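Local coordinates for leucyl-tRNA synthetase subunit alpha (Aquifex aeolicus, PDB 3O0A), which helps attach leucine to its tRNA, the part here being the CP1 hydrolytic domain, which probably deacylates wrongly charged tRNA(Leu), at residues T99-V107 with R148-Y156; P159-E167 with Y177-S186. All blocks are in the same frame, centred on the assembly; numbering follows the deposited sequence.

Contact 1: T99-V107 with R148-Y156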
ATOM      1  N   THR A  99       0.961   5.825 -17.333  1.00 23.11           N
ATOM      2  CA  THR A  99      -0.447   5.610 -16.986  1.00 25.42           C
ATOM      3  C   THR A  99      -1.281   5.105 -18.167  1.00 29.11           C
ATOM      4  O   THR A  99      -2.405   4.634 -17.979  1.00 29.15           O
ATOM      5  CB  THR A  99      -1.099   6.900 -16.452  1.00 25.32           C
ATOM      6  OG1 THR A  99      -1.023   7.907 -17.461  1.00 25.00           O
ATOM      7  CG2 THR A  99      -0.394   7.397 -15.183  1.00 23.68           C
ATOM      8  N   MET A 100      -0.760   5.240 -19.385  1.00 33.22           N
ATOM      9  CA  MET A 100      -1.406   4.592 -20.536  1.00 37.48           C
ATOM     10  C   MET A 100      -1.088   3.111 -20.444  1.00 38.81           C
ATOM     11  O   MET A 100      -0.150   2.611 -21.059  1.00 39.66           O
ATOM     12  CB  MET A 100      -1.006   5.207 -21.883  1.00 38.69           C
ATOM     13  CG  MET A 100      -2.031   6.213 -22.384  1.00 39.90           C
ATOM     14  SD  MET A 100      -1.619   7.009 -23.931  1.00 42.90           S
ATOM     15  CE  MET A 100      -2.372   5.878 -25.101  1.00 43.26           C
ATOM     16  N   GLU A 101      -1.914   2.443 -19.645  1.00 40.92           N
ATOM     17  CA  GLU A 101      -1.654   1.126 -19.071  1.00 42.14           C
ATOM     18  C   GLU A 101      -2.024  -0.029 -20.003  1.00 44.20           C
ATOM     19  O   GLU A 101      -3.173  -0.475 -20.023  1.00 45.54           O
ATOM     20  CB  GLU A 101      -2.471   0.997 -17.783  1.00 41.82           C
ATOM     21  CG  GLU A 101      -3.839   1.681 -17.882  1.00 44.83           C
ATOM     22  CD  GLU A 101      -4.884   1.061 -16.984  1.00 46.23           C
ATOM     23  OE1 GLU A 101      -4.761   1.195 -15.752  1.00 46.40           O
ATOM     24  OE2 GLU A 101      -5.840   0.457 -17.519  1.00 48.98           O
ATOM     25  N   GLU A 102      -1.050  -0.511 -20.765  1.00 44.85           N
ATOM     26  CA  GLU A 102      -1.219  -1.754 -21.505  1.00 46.31           C
ATOM     27  C   GLU A 102      -0.207  -2.792 -21.007  1.00 45.14           C
ATOM     28  O   GLU A 102      -0.102  -3.892 -21.559  1.00 46.56           O
ATOM     29  CB  GLU A 102      -1.094  -1.511 -23.016  1.00 48.00           C
ATOM     30  CG  GLU A 102      -2.049  -2.352 -23.870  1.00 51.75           C
ATOM     31  CD  GLU A 102      -3.474  -1.801 -23.927  1.00 54.20           C
ATOM     32  OE1 GLU A 102      -3.900  -1.086 -22.993  1.00 54.70           O
ATOM     33  OE2 GLU A 102      -4.179  -2.097 -24.916  1.00 57.20           O
ATOM     34  N   ASP A 103       0.519  -2.424 -19.950  1.00 42.80           N
ATOM     35  CA  ASP A 103       1.466  -3.301 -19.257  1.00 41.14           C
ATOM     36  C   ASP A 103       2.093  -2.561 -18.089  1.00 38.32           C
ATOM     37  O   ASP A 103       3.292  -2.295 -18.092  1.00 38.61           O
ATOM     38  CB  ASP A 103       2.586  -3.796 -20.180  1.00 42.39           C
ATOM     39  CG  ASP A 103       2.405  -5.240 -20.595  1.00 44.77           C
ATOM     40  OD1 ASP A 103       2.390  -6.123 -19.709  1.00 46.45           O
ATOM     41  OD2 ASP A 103       2.293  -5.487 -21.811  1.00 47.89           O
ATOM     42  N   LYS A 104       1.276  -2.202 -17.110  1.00 35.56           N
ATOM     43  CA  LYS A 104       1.765  -1.766 -15.795  1.00 31.83           C
ATOM     44  C   LYS A 104       3.114  -2.395 -15.466  1.00 29.36           C
ATOM     45  O   LYS A 104       3.361  -3.554 -15.806  1.00 30.21           O
ATOM     46  CB  LYS A 104       0.759  -2.169 -14.732  1.00 32.01           C
ATOM     47  CG  LYS A 104      -0.613  -1.615 -14.989  1.00 33.78           C
ATOM     48  CD  LYS A 104      -1.541  -1.906 -13.856  1.00 33.95           C
ATOM     49  CE  LYS A 104      -2.675  -0.912 -13.879  1.00 35.96           C
ATOM     50  NZ  LYS A 104      -2.255   0.342 -13.205  1.00 33.85           N
ATOM     51  N   GLU A 105       3.986  -1.629 -14.811  1.00 25.78           N
ATOM     52  CA  GLU A 105       5.318  -2.112 -14.466  1.00 22.77           C
ATOM     53  C   GLU A 105       5.624  -1.768 -13.020  1.00 20.15           C
ATOM     54  O   GLU A 105       5.351  -0.655 -12.573  1.00 18.31           O
ATOM     55  CB  GLU A 105       6.407  -1.518 -15.374  1.00 23.17           C
ATOM     56  CG  GLU A 105       7.773  -2.232 -15.199  1.00 23.12           C
ATOM     57  CD  GLU A 105       8.921  -1.641 -16.019  1.00 23.82           C
ATOM     58  OE1 GLU A 105       8.667  -0.820 -16.931  1.00 24.16           O
ATOM     59  OE2 GLU A 105      10.092  -2.024 -15.753  1.00 25.87           O
ATOM     60  N   GLY A 106       6.183  -2.736 -12.306  1.00 18.14           N
ATOM     61  CA  GLY A 106       6.634  -2.497 -10.942  1.00 16.64           C
ATOM     62  C   GLY A 106       7.707  -3.456 -10.470  1.00 15.72           C
ATOM     63  O   GLY A 106       8.105  -4.386 -11.179  1.00 16.60           O
ATOM     64  N   VAL A 107       8.162  -3.230  -9.246  1.00 14.43           N
ATOM     65  CA  VAL A 107       9.255  -3.995  -8.662  1.00 14.06           C
ATOM     66  C   VAL A 107       8.990  -4.181  -7.172  1.00 13.29           C
ATOM     67  O   VAL A 107       8.441  -3.284  -6.516  1.00 12.47           O
ATOM     68  CB  VAL A 107      10.631  -3.308  -8.874  1.00 14.26           C
ATOM     69  CG1 VAL A 107      11.036  -3.333 -10.350  1.00 16.16           C
ATOM     70  CG2 VAL A 107      10.656  -1.877  -8.318  1.00 13.12           C
ATOM     71  N   ARG A 148      -7.218  -0.200 -11.204  1.00 25.42           N
ATOM     72  CA  ARG A 148      -5.774  -0.038 -11.424  1.00 25.09           C
ATOM     73  C   ARG A 148      -5.011  -1.100 -10.620  1.00 23.78           C
ATOM     74  O   ARG A 148      -4.095  -1.738 -11.140  1.00 24.02           O
ATOM     75  CB  ARG A 148      -5.300   1.371 -11.026  1.00 25.30           C
ATOM     76  CG  ARG A 148      -6.132   2.532 -11.578  1.00 29.96           C
ATOM     77  CD  ARG A 148      -5.647   2.953 -12.956  1.00 35.24           C
ATOM     78  NE  ARG A 148      -6.197   4.244 -13.374  1.00 40.65           N
ATOM     79  CZ  ARG A 148      -7.257   4.403 -14.167  1.00 44.55           C
ATOM     80  NH1 ARG A 148      -7.908   3.345 -14.646  1.00 47.01           N
ATOM     81  NH2 ARG A 148      -7.672   5.628 -14.494  1.00 46.40           N
ATOM     82  N   ASP A 149      -5.415  -1.305  -9.364  1.00 22.74           N
ATOM     83  CA  ASP A 149      -4.754  -2.276  -8.479  1.00 21.68           C
ATOM     84  C   ASP A 149      -5.033  -3.713  -8.919  1.00 22.11           C
ATOM     85  O   ASP A 149      -4.189  -4.598  -8.781  1.00 21.78           O
ATOM     86  CB  ASP A 149      -5.220  -2.097  -7.021  1.00 20.83           C
ATOM     87  CG  ASP A 149      -4.820  -0.750  -6.416  1.00 20.74           C
ATOM     88  OD1 ASP A 149      -3.831  -0.114  -6.856  1.00 21.55           O
ATOM     89  OD2 ASP A 149      -5.491  -0.329  -5.459  1.00 18.40           O
ATOM     90  N   TRP A 150      -6.242  -3.952  -9.416  1.00 23.14           N
ATOM     91  CA  TRP A 150      -6.626  -5.267  -9.899  1.00 24.28           C
ATOM     92  C   TRP A 150      -5.712  -5.695 -11.050  1.00 24.93           C
ATOM     93  O   TRP A 150      -5.201  -6.812 -11.067  1.00 24.83           O
ATOM     94  CB  TRP A 150      -8.075  -5.245 -10.379  1.00 25.71           C
ATOM     95  CG  TRP A 150      -8.574  -6.581 -10.771  1.00 27.65           C
ATOM     96  CD1 TRP A 150      -9.242  -7.473  -9.982  1.00 28.84           C
ATOM     97  CD2 TRP A 150      -8.464  -7.192 -12.065  1.00 29.73           C
ATOM     98  NE1 TRP A 150      -9.550  -8.603 -10.701  1.00 30.41           N
ATOM     99  CE2 TRP A 150      -9.079  -8.461 -11.979  1.00 30.72           C
ATOM    100  CE3 TRP A 150      -7.896  -6.794 -13.281  1.00 29.08           C
ATOM    101  CZ2 TRP A 150      -9.157  -9.336 -13.076  1.00 32.64           C
ATOM    102  CZ3 TRP A 150      -7.970  -7.669 -14.375  1.00 31.26           C
ATOM    103  CH2 TRP A 150      -8.594  -8.923 -14.257  1.00 32.54           C
ATOM    104  N   GLU A 151      -5.506  -4.779 -11.990  1.00 25.47           N
ATOM    105  CA  GLU A 151      -4.675  -5.039 -13.173  1.00 26.86           C
ATOM    106  C   GLU A 151      -3.211  -5.278 -12.803  1.00 25.55           C
ATOM    107  O   GLU A 151      -2.550  -6.151 -13.378  1.00 26.72           O
ATOM    108  CB  GLU A 151      -4.808  -3.883 -14.163  1.00 27.98           C
ATOM    109  CG  GLU A 151      -6.186  -3.807 -14.815  1.00 31.61           C
ATOM    110  CD  GLU A 151      -6.501  -2.441 -15.413  1.00 35.06           C
ATOM    111  OE1 GLU A 151      -5.756  -1.464 -15.165  1.00 34.86           O
ATOM    112  OE2 GLU A 151      -7.517  -2.346 -16.125  1.00 38.74           O
ATOM    113  N   PHE A 152      -2.710  -4.508 -11.841  1.00 23.58           N
ATOM    114  CA  PHE A 152      -1.367  -4.729 -11.325  1.00 21.79           C
ATOM    115  C   PHE A 152      -1.257  -6.099 -10.659  1.00 21.33           C
ATOM    116  O   PHE A 152      -0.286  -6.821 -10.891  1.00 20.86           O
ATOM    117  CB  PHE A 152      -0.952  -3.628 -10.349  1.00 20.43           C
ATOM    118  CG  PHE A 152       0.524  -3.638 -10.029  1.00 20.34           C
ATOM    119  CD1 PHE A 152       1.435  -3.001 -10.873  1.00 20.61           C
ATOM    120  CD2 PHE A 152       1.002  -4.292  -8.892  1.00 20.40           C
ATOM    121  CE1 PHE A 152       2.804  -3.014 -10.584  1.00 19.16           C
ATOM    122  CE2 PHE A 152       2.371  -4.307  -8.597  1.00 20.74           C
ATOM    123  CZ  PHE A 152       3.265  -3.664  -9.443  1.00 19.20           C
ATOM    124  N   ALA A 153      -2.251  -6.454  -9.845  1.00 21.46           N
ATOM    125  CA  ALA A 153      -2.255  -7.741  -9.145  1.00 22.04           C
ATOM    126  C   ALA A 153      -2.313  -8.918 -10.120  1.00 24.31           C
ATOM    127  O   ALA A 153      -1.680  -9.946  -9.888  1.00 24.41           O
ATOM    128  CB  ALA A 153      -3.410  -7.815  -8.134  1.00 22.42           C
ATOM    129  N   LYS A 154      -3.073  -8.750 -11.199  1.00 25.77           N
ATOM    130  CA  LYS A 154      -3.180  -9.765 -12.247  1.00 28.44           C
ATOM    131  C   LYS A 154      -1.816 -10.025 -12.893  1.00 28.17           C
ATOM    132  O   LYS A 154      -1.410 -11.183 -13.071  1.00 29.19           O
ATOM    133  CB  LYS A 154      -4.197  -9.331 -13.306  1.00 29.71           C
ATOM    134  CG  LYS A 154      -4.473 -10.386 -14.359  1.00 33.65           C
ATOM    135  CD  LYS A 154      -5.312  -9.842 -15.509  1.00 37.90           C
ATOM    136  CE  LYS A 154      -5.616 -10.927 -16.524  1.00 41.38           C
ATOM    137  NZ  LYS A 154      -6.541 -11.953 -15.969  1.00 44.26           N
ATOM    138  N   LYS A 155      -1.122  -8.942 -13.238  1.00 27.42           N
ATOM    139  CA  LYS A 155       0.187  -9.023 -13.890  1.00 27.55           C
ATOM    140  C   LYS A 155       1.237  -9.658 -12.981  1.00 26.61           C
ATOM    141  O   LYS A 155       2.022 -10.498 -13.425  1.00 27.19           O
ATOM    142  CB  LYS A 155       0.641  -7.633 -14.359  1.00 27.29           C
ATOM    143  CG  LYS A 155       2.096  -7.526 -14.870  1.00 28.11           C
ATOM    144  CD  LYS A 155       2.395  -8.412 -16.056  1.00 34.48           C
ATOM    145  CE  LYS A 155       3.897  -8.450 -16.322  1.00 36.04           C
ATOM    146  NZ  LYS A 155       4.253  -9.350 -17.460  1.00 40.04           N
ATOM    147  N   TYR A 156       1.249  -9.266 -11.708  1.00 25.16           N
ATOM    148  CA  TYR A 156       2.316  -9.704 -10.813  1.00 24.33           C
ATOM    149  C   TYR A 156       1.918 -10.763  -9.781  1.00 24.84           C
ATOM    150  O   TYR A 156       2.642 -10.984  -8.813  1.00 24.43           O
ATOM    151  CB  TYR A 156       2.987  -8.492 -10.148  1.00 22.27           C
ATOM    152  CG  TYR A 156       3.757  -7.630 -11.124  1.00 20.96           C
ATOM    153  CD1 TYR A 156       5.010  -8.029 -11.607  1.00 20.20           C
ATOM    154  CD2 TYR A 156       3.242  -6.415 -11.565  1.00 19.74           C
ATOM    155  CE1 TYR A 156       5.726  -7.236 -12.507  1.00 19.67           C
ATOM    156  CE2 TYR A 156       3.956  -5.609 -12.464  1.00 19.81           C
ATOM    157  CZ  TYR A 156       5.194  -6.029 -12.925  1.00 20.79           C
ATOM    158  OH  TYR A 156       5.892  -5.250 -13.814  1.00 21.26           O
TER
HETATM  159  O   HOH W   1      -8.126   0.877 -15.486  1.00 43.33           O
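In the CP1 editing domain, the loop leading into edge strand 106-114 of the mixed sheet lies along helix 147-156, and Lys104, Gly106, Phe152 and Tyr156 form the middle of the contact. The one direct hydrogen bond between the segments runs from Gly106 N to Tyr156 OH, 2.9 Å with an angle of 159° at the hydrogen, so a tyrosine hydroxyl receives the backbone N-H where the strand begins. Phe152 turns its edge to the same backbone, CE1 lying 3.8 Å from Gly106 N, while Tyr156 CD2 sits over one face of its ring, near the rim. A phenylalanine in place of Tyr156 would keep the ring but would probably leave Gly106 N-H without its acceptor and the start of the strand less firmly fixed to the helix. Lys104 lays its aliphatic chain against the helix, crossing Arg148 and Glu151 at about a right angle: CD rests 3.5 Å from Phe152 N, CE comes within 3.2 Å of Arg148 O, and the bend at chi4 (-83°) carries NZ past that carbonyl without a hydrogen bond. Lys104 also makes a cation-pi contact with Tyr129. Further along, Glu101 OE1 makes long salt bridges to Lys104 NZ and Arg148 NH1; it lies well off the guanidinium plane, so charge alone links it to the arginine. Glu101 OE1 and Glu151 OE1 are 2.9 Å apart with no bond between them, which could raise the proton affinity of one; Gln147 bonds Glu151 OE2. A water lies 3.1 Å from Glu101 OE2, probably donating to it, and weakly accepts from Arg148 NH1 at 2.6 Å.

Contact 2: P159-E167 with Y177-S186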
ATOM      1  N   PRO A 159      -2.381 -11.251  -4.274  1.00 24.77           N
ATOM      2  CA  PRO A 159      -3.665 -11.675  -3.725  1.00 25.38           C
ATOM      3  C   PRO A 159      -4.808 -10.684  -3.922  1.00 25.32           C
ATOM      4  O   PRO A 159      -4.609  -9.465  -3.874  1.00 24.30           O
ATOM      5  CB  PRO A 159      -3.369 -11.840  -2.232  1.00 24.98           C
ATOM      6  CG  PRO A 159      -1.919 -12.071  -2.161  1.00 24.08           C
ATOM      7  CD  PRO A 159      -1.355 -11.193  -3.218  1.00 24.18           C
ATOM      8  N   ILE A 160      -5.999 -11.231  -4.147  1.00 26.07           N
ATOM      9  CA  ILE A 160      -7.214 -10.445  -4.237  1.00 26.33           C
ATOM     10  C   ILE A 160      -8.041 -10.800  -3.003  1.00 25.98           C
ATOM     11  O   ILE A 160      -8.282 -11.976  -2.727  1.00 26.69           O
ATOM     12  CB  ILE A 160      -7.997 -10.728  -5.546  1.00 27.89           C
ATOM     13  CG1 ILE A 160      -7.065 -10.631  -6.760  1.00 28.64           C
ATOM     14  CG2 ILE A 160      -9.177  -9.763  -5.686  1.00 28.52           C
ATOM     15  CD1 ILE A 160      -7.610 -11.297  -8.038  1.00 30.16           C
ATOM     16  N   LYS A 161      -8.446  -9.780  -2.246  1.00 24.02           N
ATOM     17  CA  LYS A 161      -9.215  -9.987  -1.018  1.00 23.49           C
ATOM     18  C   LYS A 161     -10.471  -9.115  -1.022  1.00 22.65           C
ATOM     19  O   LYS A 161     -10.383  -7.889  -1.019  1.00 21.22           O
ATOM     20  CB  LYS A 161      -8.345  -9.673   0.204  1.00 22.46           C
ATOM     21  CG  LYS A 161      -9.016  -9.860   1.563  1.00 24.61           C
ATOM     22  CD  LYS A 161      -8.000  -9.517   2.643  1.00 26.31           C
ATOM     23  CE  LYS A 161      -8.527  -9.744   4.036  1.00 27.11           C
ATOM     24  NZ  LYS A 161      -7.495  -9.283   5.016  1.00 27.37           N
ATOM     25  N   VAL A 162     -11.634  -9.754  -1.037  1.00 22.85           N
ATOM     26  CA  VAL A 162     -12.902  -9.023  -1.050  1.00 23.00           C
ATOM     27  C   VAL A 162     -13.250  -8.502   0.343  1.00 22.21           C
ATOM     28  O   VAL A 162     -13.246  -9.267   1.309  1.00 22.07           O
ATOM     29  CB  VAL A 162     -14.064  -9.888  -1.597  1.00 24.58           C
ATOM     30  CG1 VAL A 162     -15.358  -9.077  -1.638  1.00 25.36           C
ATOM     31  CG2 VAL A 162     -13.719 -10.415  -2.989  1.00 25.40           C
ATOM     32  N   VAL A 163     -13.535  -7.201   0.436  1.00 21.56           N
ATOM     33  CA  VAL A 163     -13.983  -6.588   1.697  1.00 21.37           C
ATOM     34  C   VAL A 163     -15.277  -5.775   1.595  1.00 22.25           C
ATOM     35  O   VAL A 163     -15.871  -5.447   2.609  1.00 21.97           O
ATOM     36  CB  VAL A 163     -12.880  -5.729   2.378  1.00 19.76           C
ATOM     37  CG1 VAL A 163     -11.782  -6.618   2.924  1.00 18.71           C
ATOM     38  CG2 VAL A 163     -12.330  -4.669   1.420  1.00 19.19           C
ATOM     39  N   VAL A 164     -15.692  -5.445   0.376  1.00 24.01           N
ATOM     40  CA  VAL A 164     -16.957  -4.756   0.138  1.00 25.92           C
ATOM     41  C   VAL A 164     -17.796  -5.654  -0.758  1.00 28.72           C
ATOM     42  O   VAL A 164     -17.501  -5.823  -1.942  1.00 28.81           O
ATOM     43  CB  VAL A 164     -16.764  -3.359  -0.516  1.00 25.54           C
ATOM     44  CG1 VAL A 164     -18.117  -2.713  -0.819  1.00 26.45           C
ATOM     45  CG2 VAL A 164     -15.929  -2.441   0.390  1.00 24.49           C
ATOM     46  N   LYS A 165     -18.830  -6.250  -0.183  1.00 31.35           N
ATOM     47  CA  LYS A 165     -19.659  -7.180  -0.929  1.00 34.70           C
ATOM     48  C   LYS A 165     -20.837  -6.479  -1.600  1.00 36.71           C
ATOM     49  O   LYS A 165     -21.655  -5.866  -0.915  1.00 36.51           O
ATOM     50  CB  LYS A 165     -20.146  -8.308  -0.025  1.00 36.10           C
ATOM     51  CG  LYS A 165     -19.227  -9.521  -0.021  1.00 38.15           C
ATOM     52  CD  LYS A 165     -19.995 -10.775   0.377  1.00 42.61           C
ATOM     53  CE  LYS A 165     -19.061 -11.962   0.559  1.00 43.81           C
ATOM     54  NZ  LYS A 165     -19.778 -13.113   1.194  1.00 46.08           N
ATOM     55  N   PRO A 166     -20.913  -6.559  -2.945  1.00 38.40           N
ATOM     56  CA  PRO A 166     -22.088  -6.065  -3.658  1.00 40.77           C
ATOM     57  C   PRO A 166     -23.289  -6.975  -3.406  1.00 43.26           C
ATOM     58  O   PRO A 166     -23.120  -8.149  -3.059  1.00 43.65           O
ATOM     59  CB  PRO A 166     -21.660  -6.124  -5.130  1.00 41.32           C
ATOM     60  CG  PRO A 166     -20.617  -7.168  -5.181  1.00 40.20           C
ATOM     61  CD  PRO A 166     -19.900  -7.109  -3.867  1.00 38.41           C
ATOM     62  N   GLU A 167     -24.490  -6.428  -3.559  1.00 45.50           N
ATOM     63  CA  GLU A 167     -25.722  -7.200  -3.378  1.00 48.16           C
ATOM     64  C   GLU A 167     -25.941  -8.206  -4.502  1.00 50.18           C
ATOM     65  O   GLU A 167     -26.465  -9.302  -4.271  1.00 51.40           O
ATOM     66  CB  GLU A 167     -26.925  -6.271  -3.277  1.00 49.19           C
ATOM     67  CG  GLU A 167     -26.979  -5.469  -1.990  1.00 49.37           C
ATOM     68  CD  GLU A 167     -28.151  -4.509  -1.949  1.00 51.51           C
ATOM     69  OE1 GLU A 167     -29.142  -4.728  -2.683  1.00 54.63           O
ATOM     70  OE2 GLU A 167     -28.076  -3.526  -1.179  1.00 51.58           O
ATOM     71  N   TYR A 177     -14.628  -4.543  -8.200  1.00 31.02           N
ATOM     72  CA  TYR A 177     -15.910  -3.927  -7.893  1.00 31.24           C
ATOM     73  C   TYR A 177     -15.676  -2.627  -7.145  1.00 30.13           C
ATOM     74  O   TYR A 177     -15.249  -2.641  -5.991  1.00 28.79           O
ATOM     75  CB  TYR A 177     -16.804  -4.851  -7.062  1.00 31.66           C
ATOM     76  CG  TYR A 177     -18.076  -4.152  -6.639  1.00 31.88           C
ATOM     77  CD1 TYR A 177     -19.049  -3.820  -7.578  1.00 34.39           C
ATOM     78  CD2 TYR A 177     -18.290  -3.789  -5.307  1.00 30.92           C
ATOM     79  CE1 TYR A 177     -20.211  -3.161  -7.205  1.00 34.55           C
ATOM     80  CE2 TYR A 177     -19.449  -3.128  -4.922  1.00 31.74           C
ATOM     81  CZ  TYR A 177     -20.404  -2.816  -5.880  1.00 33.31           C
ATOM     82  OH  TYR A 177     -21.554  -2.164  -5.523  1.00 33.48           O
ATOM     83  N   GLU A 178     -15.963  -1.504  -7.794  1.00 30.53           N
ATOM     84  CA  GLU A 178     -15.619  -0.201  -7.215  1.00 29.87           C
ATOM     85  C   GLU A 178     -16.766   0.515  -6.486  1.00 29.84           C
ATOM     86  O   GLU A 178     -16.564   1.604  -5.944  1.00 29.78           O
ATOM     87  CB  GLU A 178     -15.000   0.701  -8.280  1.00 30.04           C
ATOM     88  CG  GLU A 178     -13.796   0.060  -8.983  1.00 30.27           C
ATOM     89  CD  GLU A 178     -13.052   1.022  -9.889  1.00 30.69           C
ATOM     90  OE1 GLU A 178     -13.712   1.779 -10.633  1.00 33.54           O
ATOM     91  OE2 GLU A 178     -11.800   1.018  -9.859  1.00 30.39           O
ATOM     92  N   GLY A 179     -17.948  -0.105  -6.454  1.00 30.76           N
ATOM     93  CA  GLY A 179     -19.142   0.516  -5.872  1.00 30.23           C
ATOM     94  C   GLY A 179     -19.347   0.286  -4.381  1.00 29.16           C
ATOM     95  O   GLY A 179     -18.426  -0.115  -3.664  1.00 27.52           O
ATOM     96  N   LYS A 180     -20.571   0.536  -3.920  1.00 29.97           N
ATOM     97  CA  LYS A 180     -20.915   0.404  -2.503  1.00 29.74           C
ATOM     98  C   LYS A 180     -21.340  -1.023  -2.154  1.00 29.55           C
ATOM     99  O   LYS A 180     -21.748  -1.794  -3.022  1.00 30.36           O
ATOM    100  CB  LYS A 180     -22.024   1.407  -2.138  1.00 30.49           C
ATOM    101  CG  LYS A 180     -21.634   2.870  -2.383  1.00 30.61           C
ATOM    102  CD  LYS A 180     -22.761   3.852  -2.080  1.00 33.13           C
ATOM    103  CE  LYS A 180     -22.436   5.231  -2.656  1.00 36.09           C
ATOM    104  NZ  LYS A 180     -23.559   6.201  -2.476  1.00 38.73           N
ATOM    105  N   GLY A 181     -21.244  -1.373  -0.874  1.00 28.83           N
ATOM    106  CA  GLY A 181     -21.666  -2.689  -0.406  1.00 29.33           C
ATOM    107  C   GLY A 181     -21.678  -2.800   1.106  1.00 28.58           C
ATOM    108  O   GLY A 181     -21.767  -1.796   1.804  1.00 28.55           O
ATOM    109  N   THR A 182     -21.621  -4.026   1.612  1.00 28.39           N
ATOM    110  CA  THR A 182     -21.473  -4.243   3.046  1.00 27.76           C
ATOM    111  C   THR A 182     -20.141  -4.927   3.284  1.00 26.24           C
ATOM    112  O   THR A 182     -19.682  -5.738   2.466  1.00 25.86           O
ATOM    113  CB  THR A 182     -22.623  -5.067   3.680  1.00 29.02           C
ATOM    114  OG1 THR A 182     -22.657  -6.375   3.107  1.00 32.32           O
ATOM    115  CG2 THR A 182     -23.969  -4.387   3.456  1.00 30.28           C
ATOM    116  N   LEU A 183     -19.509  -4.592   4.398  1.00 24.80           N
ATOM    117  CA  LEU A 183     -18.175  -5.107   4.647  1.00 23.78           C
ATOM    118  C   LEU A 183     -18.159  -6.578   5.005  1.00 24.03           C
ATOM    119  O   LEU A 183     -19.051  -7.083   5.692  1.00 24.64           O
ATOM    120  CB  LEU A 183     -17.453  -4.304   5.735  1.00 22.79           C
ATOM    121  CG  LEU A 183     -17.081  -2.840   5.460  1.00 23.99           C
ATOM    122  CD1 LEU A 183     -15.962  -2.436   6.406  1.00 20.36           C
ATOM    123  CD2 LEU A 183     -16.690  -2.543   4.035  1.00 26.68           C
ATOM    124  N   VAL A 184     -17.118  -7.246   4.512  1.00 23.76           N
ATOM    125  CA  VAL A 184     -16.776  -8.616   4.868  1.00 24.13           C
ATOM    126  C   VAL A 184     -15.268  -8.637   5.066  1.00 23.14           C
ATOM    127  O   VAL A 184     -14.581  -7.702   4.650  1.00 21.80           O
ATOM    128  CB  VAL A 184     -17.168  -9.620   3.757  1.00 25.20           C
ATOM    129  CG1 VAL A 184     -18.681  -9.829   3.720  1.00 27.65           C
ATOM    130  CG2 VAL A 184     -16.634  -9.160   2.397  1.00 24.79           C
ATOM    131  N   ASN A 185     -14.743  -9.687   5.696  1.00 23.42           N
ATOM    132  CA  ASN A 185     -13.298  -9.801   5.952  1.00 22.73           C
ATOM    133  C   ASN A 185     -12.721  -8.574   6.672  1.00 21.21           C
ATOM    134  O   ASN A 185     -11.530  -8.241   6.531  1.00 20.67           O
ATOM    135  CB  ASN A 185     -12.527 -10.090   4.649  1.00 23.15           C
ATOM    136  CG  ASN A 185     -12.651 -11.537   4.209  1.00 26.49           C
ATOM    137  OD1 ASN A 185     -12.599 -12.446   5.037  1.00 29.61           O
ATOM    138  ND2 ASN A 185     -12.815 -11.760   2.906  1.00 26.44           N
ATOM    139  N   SER A 186     -13.574  -7.912   7.447  1.00 20.84           N
ATOM    140  CA  SER A 186     -13.216  -6.652   8.073  1.00 19.88           C
ATOM    141  C   SER A 186     -13.397  -6.710   9.585  1.00 20.33           C
ATOM    142  O   SER A 186     -13.694  -5.702  10.228  1.00 19.61           O
ATOM    143  CB  SER A 186     -14.023  -5.515   7.445  1.00 19.91           C
ATOM    144  OG  SER A 186     -13.732  -5.398   6.061  1.00 19.17           O
TER
HETATM  145  O   HOH W   2      -8.897  -8.667   7.373  1.00 18.28           O
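Strands 164-165 and 182-183 pair as a small two-stranded antiparallel ribbon. Its backbone bonds are reciprocal at the hydrogen-bonded pair Lys165-Thr182: Lys165 N gives to Thr182 O at 2.8 Å, and Thr182 N returns a bond to Lys165 O at 3.1 Å. Val184 N also bonds Val163 O. One side-chain bond extends the pairing: Asn185 ND2 donates to Val162 O at 3.0 Å, nearly straight (166°) and within both the carbonyl and amide planes, which should fix the rotation of the Asn185 amide. Nearby, a water links Lys161 NZ to Asn185 O; Lys161 NZ is also bound by Phe51 O and Glu120.

Apolar contacts lie on both faces. On one, Val164 CG2 meets Leu183 CD2 at 3.7 Å, and Leu183 continues onto Ala197 and Ile201 of helix 194-207. On the other, the extended Lys165 chain crosses Val184 at about a right angle, CG being 3.6 Å from Val184 CG2. Aromatic contact closes the ribbon's far end. Tyr177, its ring swung away from the backbone N (chi1 175°), presents one face to Pro166 in a CH-pi contact, CB 3.8 Å from the centroid, while Gly179 N lies over the opposite face and Tyr177 OH donates to Lys180 O.

Overall arrangement
The two contacts follow one another along the chain: contact 1 closes with helix 147-156, and a short connection leads from it into the ribbon of contact 2. Their centres are about 21 Å apart, and they lie about 14 and 17 Å from the centre of the chain. They touch directly where Trp150, on the helix, packs against Ile160, with NE1 4.3 Å from CD1. Gln147 ties them further, since its side chain bonds Glu151 of contact 1 and its backbone N bonds Glu178 of contact 2. Contact 1 joins helix 147-156 to the start of edge strand 106-114, whereas contact 2 is the ribbon that follows, packed through Leu183 on helix 194-207.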